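Local coordinates for protein transcription factor tau subunit sfc1 (Schizosaccharomyces pombe, PDB 4BJI) that binds boxA promoter DNA of tRNA and similar genes as part of the tauA domain of TFIIIC, which assembles the complex that recruits RNA polymerase III, at residues Q108-K113 with D180-K185; A151-D156 with Y175-D180; T157-E162 with G168-G173. One frame throughout, in Å; residues are numbered along the deposited sequence.

Contact 1 (Q108-K113 with D180-K185)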
loop_
_atom_site.group_PDB
_atom_site.type_symbol
_atom_site.label_atom_id
_atom_site.label_comp_id
_atom_site.label_asym_id
_atom_site.label_seq_id
_atom_site.Cartn_x
_atom_site.Cartn_y
_atom_site.Cartn_z
ATOM N N GLN A 108 3.241 -4.736 -0.493
ATOM C CA GLN A 108 2.173 -4.836 -1.490
ATOM C C GLN A 108 0.900 -4.173 -0.996
ATOM O O GLN A 108 0.614 -4.173 0.209
ATOM C CB GLN A 108 1.885 -6.289 -1.864
ATOM C CG GLN A 108 3.018 -6.892 -2.650
ATOM C CD GLN A 108 2.795 -8.281 -3.194
ATOM O OE1 GLN A 108 3.771 -9.052 -3.282
ATOM N NE2 GLN A 108 1.574 -8.623 -3.571
ATOM N N ALA A 109 0.158 -3.586 -1.937
ATOM C CA ALA A 109 -1.088 -2.878 -1.700
ATOM C C ALA A 109 -2.277 -3.641 -2.208
ATOM O O ALA A 109 -2.242 -4.204 -3.307
ATOM C CB ALA A 109 -1.031 -1.525 -2.414
ATOM N N LEU A 110 -3.312 -3.716 -1.368
ATOM C CA LEU A 110 -4.586 -4.309 -1.771
ATOM C C LEU A 110 -5.634 -3.213 -1.803
ATOM O O LEU A 110 -5.827 -2.511 -0.799
ATOM C CB LEU A 110 -4.996 -5.434 -0.831
ATOM C CG LEU A 110 -4.105 -6.675 -0.852
ATOM C CD1 LEU A 110 -3.165 -6.626 0.278
ATOM C CD2 LEU A 110 -4.977 -7.883 -0.754
ATOM N N PHE A 111 -6.266 -3.036 -2.965
ATOM C CA PHE A 111 -7.273 -2.006 -3.189
ATOM C C PHE A 111 -8.643 -2.663 -3.136
ATOM O O PHE A 111 -8.839 -3.788 -3.655
ATOM C CB PHE A 111 -7.103 -1.337 -4.571
ATOM C CG PHE A 111 -8.291 -0.510 -5.005
ATOM C CD1 PHE A 111 -8.538 0.730 -4.446
ATOM C CD2 PHE A 111 -9.141 -0.977 -5.987
ATOM C CE1 PHE A 111 -9.627 1.492 -4.862
ATOM C CE2 PHE A 111 -10.228 -0.229 -6.405
ATOM C CZ PHE A 111 -10.471 1.002 -5.837
ATOM N N PHE A 112 -9.596 -1.966 -2.533
ATOM C CA PHE A 112 -10.947 -2.470 -2.417
ATOM C C PHE A 112 -11.917 -1.480 -3.008
ATOM O O PHE A 112 -11.879 -0.296 -2.683
ATOM C CB PHE A 112 -11.276 -2.761 -0.958
ATOM C CG PHE A 112 -10.388 -3.800 -0.373
ATOM C CD1 PHE A 112 -9.177 -3.458 0.194
ATOM C CD2 PHE A 112 -10.721 -5.132 -0.485
ATOM C CE1 PHE A 112 -8.326 -4.437 0.656
ATOM C CE2 PHE A 112 -9.864 -6.112 -0.018
ATOM C CZ PHE A 112 -8.693 -5.753 0.557
ATOM N N LYS A 113 -12.760 -1.979 -3.898
ATOM C CA LYS A 113 -13.722 -1.118 -4.564
ATOM C C LYS A 113 -15.031 -1.206 -3.819
ATOM O O LYS A 113 -15.924 -1.956 -4.203
ATOM C CB LYS A 113 -13.919 -1.534 -6.016
ATOM C CG LYS A 113 -14.867 -0.605 -6.757
ATOM C CD LYS A 113 -15.047 -1.012 -8.208
ATOM C CE LYS A 113 -16.068 -0.124 -8.906
ATOM N NZ LYS A 113 -16.226 -0.481 -10.343
ATOM N N ASP A 180 -10.411 -11.753 -0.009
ATOM C CA ASP A 180 -11.815 -12.033 0.315
ATOM C C ASP A 180 -12.095 -11.801 1.786
ATOM O O ASP A 180 -13.170 -11.266 2.127
ATOM C CB ASP A 180 -12.187 -13.439 -0.099
ATOM C CG ASP A 180 -12.320 -13.595 -1.635
ATOM O OD1 ASP A 180 -12.208 -12.602 -2.400
ATOM O OD2 ASP A 180 -12.547 -14.719 -2.064
ATOM N N LEU A 181 -11.193 -12.207 2.657
ATOM C CA LEU A 181 -11.386 -11.983 4.095
ATOM C C LEU A 181 -11.456 -10.507 4.407
ATOM O O LEU A 181 -12.336 -10.053 5.144
ATOM C CB LEU A 181 -10.237 -12.574 4.870
ATOM C CG LEU A 181 -10.276 -14.079 4.900
ATOM C CD1 LEU A 181 -8.952 -14.568 5.424
ATOM C CD2 LEU A 181 -11.452 -14.510 5.767
HETATM N N MSE A 182 -10.506 -9.738 3.881
HETATM C CA MSE A 182 -10.478 -8.289 4.094
HETATM C C MSE A 182 -11.751 -7.633 3.546
HETATM O O MSE A 182 -12.350 -6.759 4.200
HETATM C CB MSE A 182 -9.227 -7.688 3.449
HETATM C CG MSE A 182 -7.941 -8.174 4.144
HETATM SE SE MSE A 182 -6.334 -7.590 3.278
HETATM C CE MSE A 182 -6.466 -5.739 3.725
ATOM N N ARG A 183 -12.159 -8.017 2.338
ATOM C CA ARG A 183 -13.331 -7.405 1.712
ATOM C C ARG A 183 -14.566 -7.655 2.569
ATOM O O ARG A 183 -15.352 -6.752 2.839
ATOM C CB ARG A 183 -13.543 -7.970 0.317
ATOM C CG ARG A 183 -14.687 -7.283 -0.417
ATOM C CD ARG A 183 -14.927 -7.993 -1.725
ATOM N NE ARG A 183 -15.355 -9.356 -1.437
ATOM C CZ ARG A 183 -15.044 -10.428 -2.159
ATOM N NH1 ARG A 183 -14.292 -10.323 -3.247
ATOM N NH2 ARG A 183 -15.493 -11.618 -1.782
ATOM N N GLU A 184 -14.730 -8.888 3.015
ATOM C CA GLU A 184 -15.890 -9.232 3.847
ATOM C C GLU A 184 -15.896 -8.409 5.124
ATOM O O GLU A 184 -16.932 -7.858 5.517
ATOM C CB GLU A 184 -15.870 -10.705 4.216
ATOM C CG GLU A 184 -17.150 -11.136 4.943
ATOM C CD GLU A 184 -18.364 -11.118 4.018
ATOM O OE1 GLU A 184 -18.221 -11.460 2.809
ATOM O OE2 GLU A 184 -19.433 -10.677 4.468
ATOM N N LYS A 185 -14.746 -8.287 5.782
ATOM C CA LYS A 185 -14.700 -7.494 7.017
ATOM C C LYS A 185 -15.022 -6.031 6.698
ATOM O O LYS A 185 -15.814 -5.383 7.419
ATOM C CB LYS A 185 -13.366 -7.664 7.725
ATOM C CG LYS A 185 -13.141 -9.039 8.312
ATOM C CD LYS A 185 -12.112 -9.031 9.416
ATOM C CE LYS A 185 -11.917 -10.424 10.007
ATOM N NZ LYS A 185 -11.133 -10.373 11.212
#
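Phe112 and Leu110 pack against Met182 and Arg183 in a buried, apolar strand-to-helix contact, where strand 109-111 and the residue that follows it meet the middle of helix 172-189. No hydrogen bond crosses it. The nearest backbones, at Phe112 and Arg183, stay 6.9 Å apart between CA atoms, so the contact is made through the side chains of the strand side, chiefly Phe112. Phe112 brings the far end of its ring to the helix: CZ lies 3.5 Å from CB of Met182, while CE2 approaches the backbone N of Arg183 at 3.8 Å. Met182, a selenomethionine, crosses the Phe112 side chain at about a right angle. Its chain bends at the last torsion (chi3 70°) and so carries the methyl CE back to 3.8 Å from Phe112 CE1. The selenium itself is at the ring edge, 5.3 Å from the ring centroid and 76° off the normal, and Leu110 CD2 touches it at 4.3 Å. Tyr140 of the partner strand 139-141 and Phe128 also touch Met182, and Arg179 and Leu186 of the same helix also touch Phe112. The geometry is that of an edge-on Met-aromatic contact, here fastening a helix to a two-stranded antiparallel sheet.

Contact 2 (A151-D156 with Y175-D180)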
loop_
_atom_site.group_PDB
_atom_site.type_symbol
_atom_site.label_atom_id
_atom_site.label_comp_id
_atom_site.label_asym_id
_atom_site.label_seq_id
_atom_site.Cartn_x
_atom_site.Cartn_y
_atom_site.Cartn_z
ATOM N N ALA A 151 -3.214 -11.418 9.333
ATOM C CA ALA A 151 -1.797 -11.245 9.179
ATOM C C ALA A 151 -1.000 -12.568 9.070
ATOM O O ALA A 151 -0.095 -12.651 8.243
ATOM C CB ALA A 151 -1.272 -10.359 10.299
ATOM N N PRO A 152 -1.330 -13.599 9.876
ATOM C CA PRO A 152 -0.549 -14.847 9.745
ATOM C C PRO A 152 -0.660 -15.486 8.377
ATOM O O PRO A 152 0.264 -16.197 7.938
ATOM C CB PRO A 152 -1.162 -15.766 10.810
ATOM C CG PRO A 152 -1.762 -14.830 11.812
ATOM C CD PRO A 152 -2.305 -13.671 10.976
ATOM N N LEU A 153 -1.768 -15.251 7.677
ATOM C CA LEU A 153 -1.935 -15.820 6.340
ATOM C C LEU A 153 -0.851 -15.329 5.376
ATOM O O LEU A 153 -0.416 -16.053 4.478
ATOM C CB LEU A 153 -3.301 -15.494 5.753
ATOM C CG LEU A 153 -4.500 -16.122 6.456
ATOM C CD1 LEU A 153 -5.804 -15.527 5.926
ATOM C CD2 LEU A 153 -4.483 -17.559 6.281
ATOM N N LEU A 154 -0.477 -14.052 5.511
ATOM C CA LEU A 154 0.584 -13.557 4.639
ATOM C C LEU A 154 1.968 -13.675 5.275
ATOM O O LEU A 154 2.959 -13.818 4.518
ATOM C CB LEU A 154 0.323 -12.141 4.117
ATOM C CG LEU A 154 -0.937 -11.966 3.285
ATOM C CD1 LEU A 154 -1.086 -10.518 2.843
ATOM C CD2 LEU A 154 -0.954 -12.888 2.070
ATOM N N LYS A 155 2.087 -13.710 6.598
ATOM C CA LYS A 155 3.397 -13.906 7.195
ATOM C C LYS A 155 3.965 -15.307 6.916
ATOM O O LYS A 155 5.165 -15.459 6.706
ATOM C CB LYS A 155 3.331 -13.685 8.702
ATOM C CG LYS A 155 4.678 -13.831 9.364
ATOM C CD LYS A 155 4.572 -13.614 10.863
ATOM C CE LYS A 155 5.888 -14.001 11.565
ATOM N NZ LYS A 155 6.356 -12.989 12.569
ATOM N N ASP A 156 3.115 -16.320 6.925
ATOM C CA ASP A 156 3.597 -17.688 6.916
ATOM C C ASP A 156 3.717 -18.258 5.514
ATOM O O ASP A 156 4.281 -19.334 5.317
ATOM C CB ASP A 156 2.683 -18.615 7.709
ATOM C CG ASP A 156 2.599 -18.267 9.185
ATOM O OD1 ASP A 156 3.423 -17.490 9.686
ATOM O OD2 ASP A 156 1.685 -18.799 9.855
ATOM N N TYR A 175 -3.366 -15.303 -1.830
ATOM C CA TYR A 175 -3.658 -13.891 -2.035
ATOM C C TYR A 175 -5.139 -13.586 -2.080
ATOM O O TYR A 175 -5.600 -12.654 -1.427
ATOM C CB TYR A 175 -3.014 -13.428 -3.347
ATOM C CG TYR A 175 -3.108 -11.958 -3.587
ATOM C CD1 TYR A 175 -2.270 -11.055 -2.947
ATOM C CD2 TYR A 175 -4.046 -11.460 -4.478
ATOM C CE1 TYR A 175 -2.361 -9.690 -3.194
ATOM C CE2 TYR A 175 -4.121 -10.088 -4.735
ATOM C CZ TYR A 175 -3.274 -9.245 -4.080
ATOM O OH TYR A 175 -3.371 -7.868 -4.303
ATOM N N TYR A 176 -5.887 -14.369 -2.824
ATOM C CA TYR A 176 -7.318 -14.083 -2.988
ATOM C C TYR A 176 -8.125 -14.507 -1.767
ATOM O O TYR A 176 -9.147 -13.881 -1.477
ATOM C CB TYR A 176 -7.832 -14.641 -4.338
ATOM C CG TYR A 176 -7.284 -13.840 -5.515
ATOM C CD1 TYR A 176 -7.600 -12.493 -5.657
ATOM C CD2 TYR A 176 -6.441 -14.418 -6.453
ATOM C CE1 TYR A 176 -7.105 -11.749 -6.695
ATOM C CE2 TYR A 176 -5.912 -13.663 -7.500
ATOM C CZ TYR A 176 -6.256 -12.340 -7.600
ATOM O OH TYR A 176 -5.729 -11.577 -8.644
ATOM N N LYS A 177 -7.646 -15.486 -0.996
ATOM C CA LYS A 177 -8.262 -15.767 0.309
ATOM C C LYS A 177 -8.125 -14.554 1.223
ATOM O O LYS A 177 -9.114 -14.099 1.822
ATOM C CB LYS A 177 -7.655 -16.985 0.961
ATOM C CG LYS A 177 -8.100 -17.092 2.442
ATOM C CD LYS A 177 -7.541 -18.313 3.143
ATOM C CE LYS A 177 -8.321 -19.537 2.720
ATOM N NZ LYS A 177 -7.945 -20.745 3.574
ATOM N N VAL A 178 -6.927 -13.977 1.307
ATOM C CA VAL A 178 -6.694 -12.795 2.114
ATOM C C VAL A 178 -7.567 -11.637 1.625
ATOM O O VAL A 178 -8.228 -10.953 2.424
ATOM C CB VAL A 178 -5.211 -12.436 2.078
ATOM C CG1 VAL A 178 -5.008 -11.021 2.647
ATOM C CG2 VAL A 178 -4.456 -13.443 2.900
ATOM N N ARG A 179 -7.609 -11.412 0.321
ATOM C CA ARG A 179 -8.430 -10.331 -0.224
ATOM C C ARG A 179 -9.915 -10.539 0.139
ATOM O O ARG A 179 -10.593 -9.575 0.551
ATOM C CB ARG A 179 -8.176 -10.222 -1.743
ATOM C CG ARG A 179 -8.756 -8.993 -2.450
ATOM C CD ARG A 179 -10.273 -9.068 -2.697
ATOM N NE ARG A 179 -10.707 -10.334 -3.277
ATOM C CZ ARG A 179 -10.708 -10.647 -4.568
ATOM N NH1 ARG A 179 -10.297 -9.780 -5.478
ATOM N NH2 ARG A 179 -11.133 -11.846 -4.954
ATOM N N ASP A 180 -10.411 -11.753 -0.009
ATOM C CA ASP A 180 -11.815 -12.033 0.315
ATOM C C ASP A 180 -12.095 -11.801 1.786
ATOM O O ASP A 180 -13.170 -11.266 2.127
ATOM C CB ASP A 180 -12.187 -13.439 -0.099
ATOM C CG ASP A 180 -12.320 -13.595 -1.635
ATOM O OD1 ASP A 180 -12.208 -12.602 -2.400
ATOM O OD2 ASP A 180 -12.547 -14.719 -2.064
#
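Val178 packs into the angle between Leu153 and Leu154 where two antiparallel helices pack together. The axes of segments 151-155 and 175-180 approach to 10.1 Å with their directions 163° apart, and the nearest CA atoms belong to Leu153 and Val178. Val178 is the central side chain. With CG1 anti to the backbone N (chi1 167°), CG2 is left beside that N and becomes the branch used most. It reaches CB of Leu153 at 3.7 Å and CD2 of Leu154 at 3.6 Å, which places one methyl against both leucines. CG1 has a looser role, 4.0 Å from CD1 of Leu154. The leucines share one rotamer, chi1 putting CG beside the backbone N and chi2 near 180° in both, but present different parts. Leu153 and Val178 slide past each other in opposite directions, and CB and CD1 of Leu153 both lie against the same side of CG2. Leu154 meets Val178 obliquely, through CD2 and CG on CG2 and CD1 on CG1; it was deposited in two conformers, so these contacts hold for the one described. Leu154 also meets Val142 and Tyr170, which places this side of the pair in the buried interior. Leu204 of helix 197-205 also touches Leu153, and Arg174 NH1 donates to Leu153 O. Lys177 runs past Leu153 with its aliphatic part, CD lying 4.3 Å from Leu153 CD1, and a turn at chi3 (-77°) directs the chain onward to NZ, which is hydrogen-bonded to the backbone oxygens of Leu204 and Ala206.

Contact 3 (T157-E162 with G168-G173)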
loop_
_atom_site.group_PDB
_atom_site.type_symbol
_atom_site.label_atom_id
_atom_site.label_comp_id
_atom_site.label_asym_id
_atom_site.label_seq_id
_atom_site.Cartn_x
_atom_site.Cartn_y
_atom_site.Cartn_z
ATOM N N THR A 157 3.159 -17.589 4.510
ATOM C CA THR A 157 3.053 -18.212 3.206
ATOM C C THR A 157 4.360 -18.217 2.431
ATOM O O THR A 157 5.128 -17.243 2.493
ATOM C CB THR A 157 1.898 -17.548 2.395
ATOM O OG1 THR A 157 1.650 -18.279 1.229
ATOM C CG2 THR A 157 2.203 -16.103 2.020
ATOM N N GLN A 158 4.614 -19.299 1.713
ATOM C CA GLN A 158 5.815 -19.371 0.904
ATOM C C GLN A 158 5.690 -18.477 -0.309
ATOM O O GLN A 158 4.816 -18.672 -1.144
ATOM C CB GLN A 158 6.065 -20.816 0.478
ATOM C CG GLN A 158 7.314 -21.015 -0.378
ATOM C CD GLN A 158 7.559 -22.451 -0.752
ATOM O OE1 GLN A 158 7.524 -23.338 0.086
ATOM N NE2 GLN A 158 7.834 -22.675 -2.027
ATOM N N LEU A 159 6.597 -17.521 -0.425
ATOM C CA LEU A 159 6.510 -16.577 -1.550
ATOM C C LEU A 159 6.821 -17.275 -2.863
ATOM O O LEU A 159 7.586 -18.261 -2.915
ATOM C CB LEU A 159 7.452 -15.414 -1.318
ATOM C CG LEU A 159 7.178 -14.611 -0.042
ATOM C CD1 LEU A 159 8.169 -13.443 0.089
ATOM C CD2 LEU A 159 5.769 -14.108 0.014
ATOM N N ARG A 160 6.221 -16.763 -3.924
ATOM C CA ARG A 160 6.555 -17.185 -5.288
ATOM C C ARG A 160 7.989 -16.877 -5.617
ATOM O O ARG A 160 8.628 -16.020 -4.990
ATOM C CB ARG A 160 5.690 -16.401 -6.299
ATOM C CG ARG A 160 4.212 -16.560 -6.084
ATOM C CD ARG A 160 3.410 -15.794 -7.138
ATOM N NE ARG A 160 3.172 -16.562 -8.369
ATOM C CZ ARG A 160 3.707 -16.342 -9.550
ATOM N NH1 ARG A 160 4.656 -15.452 -9.776
ATOM N NH2 ARG A 160 3.264 -17.068 -10.569
ATOM N N SER A 161 8.482 -17.536 -6.671
ATOM C CA SER A 161 9.827 -17.290 -7.182
ATOM C C SER A 161 9.938 -16.098 -8.130
ATOM O O SER A 161 11.020 -15.793 -8.594
ATOM C CB SER A 161 10.360 -18.530 -7.915
ATOM O OG SER A 161 9.738 -18.615 -9.151
ATOM N N GLU A 162 8.824 -15.439 -8.401
ATOM C CA GLU A 162 8.806 -14.245 -9.260
ATOM C C GLU A 162 7.624 -13.400 -8.834
ATOM O O GLU A 162 6.635 -13.917 -8.322
ATOM C CB GLU A 162 8.686 -14.669 -10.720
ATOM C CG GLU A 162 8.858 -13.544 -11.721
ATOM C CD GLU A 162 8.812 -14.052 -13.159
ATOM O OE1 GLU A 162 9.784 -14.730 -13.521
ATOM O OE2 GLU A 162 7.780 -13.808 -13.812
ATOM N N GLY A 168 1.690 -10.299 -7.135
ATOM C CA GLY A 168 3.026 -10.035 -6.645
ATOM C C GLY A 168 3.691 -11.294 -6.140
ATOM O O GLY A 168 3.753 -12.326 -6.841
ATOM N N TRP A 169 4.235 -11.235 -4.932
ATOM C CA TRP A 169 5.020 -12.346 -4.396
ATOM C C TRP A 169 4.162 -13.443 -3.757
ATOM O O TRP A 169 4.712 -14.439 -3.273
ATOM C CB TRP A 169 6.010 -11.780 -3.388
ATOM C CG TRP A 169 7.076 -10.923 -4.008
ATOM C CD1 TRP A 169 7.205 -9.561 -3.953
ATOM C CD2 TRP A 169 8.189 -11.411 -4.766
ATOM N NE1 TRP A 169 8.330 -9.171 -4.652
ATOM C CE2 TRP A 169 8.962 -10.290 -5.139
ATOM C CE3 TRP A 169 8.616 -12.680 -5.144
ATOM C CZ2 TRP A 169 10.126 -10.411 -5.886
ATOM C CZ3 TRP A 169 9.788 -12.790 -5.884
ATOM C CH2 TRP A 169 10.511 -11.648 -6.255
ATOM N N TYR A 170 2.841 -13.292 -3.779
ATOM C CA TYR A 170 1.948 -14.231 -3.103
ATOM C C TYR A 170 1.301 -15.203 -4.074
ATOM O O TYR A 170 0.821 -14.808 -5.152
ATOM C CB TYR A 170 0.845 -13.497 -2.325
ATOM C CG TYR A 170 1.429 -12.640 -1.253
ATOM C CD1 TYR A 170 1.986 -13.222 -0.109
ATOM C CD2 TYR A 170 1.405 -11.269 -1.335
ATOM C CE1 TYR A 170 2.535 -12.419 0.896
ATOM C CE2 TYR A 170 1.938 -10.463 -0.324
ATOM C CZ TYR A 170 2.528 -11.062 0.770
ATOM O OH TYR A 170 3.078 -10.296 1.789
ATOM N N ARG A 171 1.275 -16.469 -3.687
ATOM C CA ARG A 171 0.569 -17.499 -4.433
ATOM C C ARG A 171 -0.893 -17.096 -4.594
ATOM O O ARG A 171 -1.522 -16.612 -3.640
ATOM C CB ARG A 171 0.714 -18.839 -3.697
ATOM C CG ARG A 171 0.040 -20.011 -4.371
ATOM C CD ARG A 171 0.332 -21.246 -3.550
ATOM N NE ARG A 171 -0.491 -21.294 -2.356
ATOM C CZ ARG A 171 -0.065 -21.151 -1.112
ATOM N NH1 ARG A 171 1.240 -20.967 -0.870
ATOM N NH2 ARG A 171 -0.942 -21.208 -0.061
ATOM N N SER A 172 -1.453 -17.313 -5.777
ATOM C CA SER A 172 -2.780 -16.797 -6.078
ATOM C C SER A 172 -3.853 -17.243 -5.079
ATOM O O SER A 172 -4.622 -16.404 -4.619
ATOM C CB SER A 172 -3.219 -17.110 -7.516
ATOM O OG SER A 172 -3.405 -18.495 -7.703
ATOM N N GLY A 173 -3.928 -18.507 -4.712
ATOM C CA GLY A 173 -5.028 -18.902 -3.838
ATOM C C GLY A 173 -4.937 -18.297 -2.459
ATOM O O GLY A 173 -5.943 -18.027 -1.818
HETATM O O HOH W 1 2.519 -17.123 -1.203
HETATM O O HOH W 2 3.670 -20.761 -2.657
HETATM O O HOH W 3 0.528 -18.340 -8.023
#
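Arg160 starts with CG beside its backbone N (chi1 -58°), and with an extended chi2 this carries CD to two carbonyl oxygens, 3.4 Å from Tyr170 O and 3.5 Å from Gly168 O. The bend at chi3 (87°) then turns NE and the guanidinium toward its own segment, where NH1 donates to Glu162 O at 2.9 Å, from well above that carbonyl's plane. A single direct hydrogen bond links the two backbones: Arg160 N donates to Trp169 O over 2.8 Å, nearly straight at 160°. The loop 157-162 and the residues 168-171 that lead into helix 172-189 are thus held together, with Arg171 at the N-cap position of that helix. Trp169 sets its six-membered ring beside the 160-162 backbone, Arg160 O meeting the ring edge in its plane, 3.3 Å from CE3; Pro98 O takes the indole NH. Tyr170 receives Thr157 CG2 at its edge, 3.6 Å from CD1, and Leu159 runs alongside it. Two waters connect Arg171 with the other segment. One molecule bonds Thr157 OG1, Gln158 O and Arg171 N, while a second bridges Gln158 O to Arg171 NH1. Arg171 NH2 forms a salt bridge with Glu208.

In the fold
Helix 172-189 and the residues leading into it supply one side of all three contacts. Contact 3 lies at its start, contact 2 on its early turns and contact 1 farther along; Asp180 belongs to both of the last two. The centre of contact 2 is about 10 Å from that of contact 1 and about 11 Å from that of contact 3; the outer two are about 17 Å apart. First halves run 108-113, 151-156, 157-162 and second halves in reverse, 168-173, 175-180, 180-185, so each contact encloses the next. Gln108 OE1, 2.8 Å from Trp169 N, joins contacts 1 and 3. In this DNA-binding domain, strand 109-111 and helix 151-155 pack on one helix, and loop 157-162 on the residues leading into it.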